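PDB 2CZQ: cutinase-like protein, which probably hydrolyses carboxylic esters, as a secreted cutinase-like enzyme with the alpha/beta hydrolase fold. Local coordinates for residues A[89-100]-A[146-154]. Numbering follows the deposited sequence.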
# COMPACT_ATOMS: atom_id res chain seq x y z
N ALA A 89 -6.61 2.50 -3.69
CA ALA A 89 -7.10 3.79 -4.18
C ALA A 89 -7.13 4.82 -3.06
O ALA A 89 -6.69 5.96 -3.23
CB ALA A 89 -8.47 3.63 -4.82
N ALA A 90 -7.64 4.42 -1.89
CA ALA A 90 -7.68 5.35 -0.75
C ALA A 90 -6.28 5.84 -0.38
O ALA A 90 -6.09 7.00 0.00
CB ALA A 90 -8.34 4.70 0.44
N THR A 91 -5.30 4.95 -0.49
CA THR A 91 -3.91 5.28 -0.20
C THR A 91 -3.34 6.24 -1.24
O THR A 91 -2.69 7.23 -0.89
CB THR A 91 -3.07 4.00 -0.11
OG1 THR A 91 -3.57 3.16 0.93
CG2 THR A 91 -1.64 4.31 0.31
N VAL A 92 -3.57 5.95 -2.52
CA VAL A 92 -3.14 6.83 -3.60
C VAL A 92 -3.66 8.25 -3.39
O VAL A 92 -2.92 9.22 -3.51
CB VAL A 92 -3.59 6.27 -4.97
CG1 VAL A 92 -3.41 7.31 -6.07
CG2 VAL A 92 -2.82 4.99 -5.30
N VAL A 93 -4.94 8.36 -3.05
CA VAL A 93 -5.54 9.68 -2.84
C VAL A 93 -4.94 10.36 -1.61
O VAL A 93 -4.73 11.58 -1.62
CB VAL A 93 -7.08 9.60 -2.82
CG1 VAL A 93 -7.71 10.96 -2.53
CG2 VAL A 93 -7.57 9.07 -4.17
N ALA A 94 -4.59 9.58 -0.58
CA ALA A 94 -3.85 10.14 0.55
C ALA A 94 -2.53 10.75 0.09
O ALA A 94 -2.16 11.84 0.53
CB ALA A 94 -3.61 9.09 1.63
N LEU A 95 -1.81 10.07 -0.80
CA LEU A 95 -0.54 10.61 -1.30
C LEU A 95 -0.76 11.93 -2.02
O LEU A 95 0.01 12.88 -1.86
CB LEU A 95 0.16 9.63 -2.24
CG LEU A 95 0.33 8.18 -1.79
CD1 LEU A 95 1.19 7.42 -2.79
CD2 LEU A 95 0.93 8.08 -0.38
N GLN A 96 -1.82 11.97 -2.83
CA GLN A 96 -2.17 13.18 -3.57
C GLN A 96 -2.44 14.35 -2.63
O GLN A 96 -2.07 15.49 -2.92
CB GLN A 96 -3.38 12.92 -4.47
CG GLN A 96 -3.12 11.88 -5.55
CD GLN A 96 -4.39 11.41 -6.25
OE1 GLN A 96 -5.50 11.79 -5.87
NE2 GLN A 96 -4.23 10.57 -7.26
N GLN A 97 -3.07 14.07 -1.49
CA GLN A 97 -3.40 15.10 -0.51
C GLN A 97 -2.21 15.48 0.36
O GLN A 97 -2.08 16.64 0.75
CB GLN A 97 -4.55 14.65 0.37
CG GLN A 97 -5.88 14.63 -0.36
CD GLN A 97 -7.04 14.26 0.53
OE1 GLN A 97 -6.97 14.37 1.75
NE2 GLN A 97 -8.13 13.82 -0.09
N LEU A 98 -1.35 14.52 0.68
CA LEU A 98 -0.19 14.79 1.53
C LEU A 98 0.85 15.66 0.85
O LEU A 98 1.56 16.42 1.51
CB LEU A 98 0.45 13.49 2.00
CG LEU A 98 -0.32 12.68 3.04
CD1 LEU A 98 0.34 11.33 3.25
CD2 LEU A 98 -0.47 13.43 4.36
N GLY A 99 0.96 15.54 -0.47
CA GLY A 99 2.00 16.26 -1.19
C GLY A 99 3.33 15.54 -1.09
O GLY A 99 3.42 14.43 -0.57
N THR A 100 4.37 16.20 -1.60
CA THR A 100 5.67 15.56 -1.78
C THR A 100 6.78 16.23 -0.98
O THR A 100 7.96 16.07 -1.28
CB THR A 100 6.06 15.52 -3.28
OG1 THR A 100 5.98 16.83 -3.84
CG2 THR A 100 5.05 14.71 -4.09
N GLN A 146 -9.50 9.01 -11.07
CA GLN A 146 -9.03 9.14 -9.69
C GLN A 146 -7.56 9.57 -9.62
O GLN A 146 -7.10 10.04 -8.57
CB GLN A 146 -9.26 7.82 -8.95
CG GLN A 146 -9.13 7.87 -7.44
CD GLN A 146 -9.79 6.68 -6.77
OE1 GLN A 146 -10.37 6.81 -5.69
NE2 GLN A 146 -9.73 5.53 -7.41
N GLY A 147 -6.84 9.41 -10.72
CA GLY A 147 -5.43 9.75 -10.75
C GLY A 147 -4.56 8.63 -10.24
O GLY A 147 -5.02 7.51 -10.00
N SER A 148 -3.29 8.95 -10.06
CA SER A 148 -2.24 7.96 -9.87
C SER A 148 -1.35 8.32 -8.69
O SER A 148 -1.48 9.39 -8.08
CB SER A 148 -1.40 7.90 -11.14
OG SER A 148 -0.83 9.17 -11.42
N VAL A 149 -0.43 7.41 -8.36
CA VAL A 149 0.66 7.71 -7.45
C VAL A 149 1.39 8.94 -8.00
O VAL A 149 1.85 8.90 -9.14
CB VAL A 149 1.64 6.52 -7.35
CG1 VAL A 149 2.87 6.88 -6.54
CG2 VAL A 149 0.95 5.29 -6.77
N PRO A 150 1.49 10.03 -7.23
CA PRO A 150 2.20 11.21 -7.74
C PRO A 150 3.67 10.92 -8.02
O PRO A 150 4.29 10.10 -7.34
CB PRO A 150 2.06 12.23 -6.61
CG PRO A 150 0.87 11.76 -5.84
CD PRO A 150 0.92 10.26 -5.89
N SER A 151 4.23 11.60 -9.02
CA SER A 151 5.61 11.39 -9.42
C SER A 151 6.60 11.43 -8.25
O SER A 151 7.52 10.63 -8.19
CB SER A 151 6.02 12.36 -10.53
OG SER A 151 6.00 13.69 -10.08
N GLY A 152 6.38 12.35 -7.31
CA GLY A 152 7.28 12.53 -6.18
C GLY A 152 7.22 11.43 -5.13
O GLY A 152 8.04 11.42 -4.21
N TRP A 153 6.26 10.51 -5.27
CA TRP A 153 6.11 9.35 -4.39
C TRP A 153 6.62 8.05 -5.02
O TRP A 153 6.82 7.06 -4.32
CB TRP A 153 4.64 9.16 -4.03
CG TRP A 153 4.12 10.09 -2.99
CD1 TRP A 153 3.53 11.30 -3.19
CD2 TRP A 153 4.13 9.88 -1.58
NE1 TRP A 153 3.17 11.86 -1.99
CE2 TRP A 153 3.52 11.00 -0.98
CE3 TRP A 153 4.59 8.84 -0.76
CZ2 TRP A 153 3.36 11.11 0.40
CZ3 TRP A 153 4.43 8.95 0.62
CH2 TRP A 153 3.82 10.08 1.18
N VAL A 154 6.81 8.05 -6.34
CA VAL A 154 7.09 6.82 -7.07
C VAL A 154 8.33 6.08 -6.55
O VAL A 154 8.32 4.85 -6.45
CB VAL A 154 7.17 7.08 -8.59
CG1 VAL A 154 7.70 5.87 -9.34
CG2 VAL A 154 5.79 7.47 -9.13
O HOH W 1 1.81 14.14 -3.53
O HOH W 2 -8.40 11.60 -6.71
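Gln96 spends both hydrogens of its amide on the backbone of 146-154: NE2 donates to Gln146 O at 3.2 Å, on a lone pair in the carbonyl plane, and nearly straight (171°) to Ser148 O at 3.1 Å, from above the plane of the Ser148 carbonyl. Both acceptors lie close to the amide plane, and a water joins Gln96 OE1 to Gln146 O, which fixes the flip of the amide. With CG beside the backbone N (chi1 -64°) and an extended chain, the amide reaches across Gly147. At the helix end, Trp153 NE1 makes a weak, bent bond (126°) to Gly99 O at 2.9 Å, while a second water, in the indole plane, donates to Leu95 O and accepts a weak bond from NE1. Apolar contacts run along the interface. Leu95 CD2 sits 3.6 Å from the centroid of the six-membered Trp153 ring, a CH-pi contact almost on the ring normal, and Leu95 CB meets Pro150 CD at 3.8 Å. Val92 CG1 lies against the Ser148 carbonyl; Val93 CG2 touches the aliphatic part of Gln146, whose NE2 bonds to Asp118. Helix 86-98, which begins in the probable nucleophile elbow, thus probably holds the loop before strand 157-160 mainly through the paired Gln96 bonds and apolar packing.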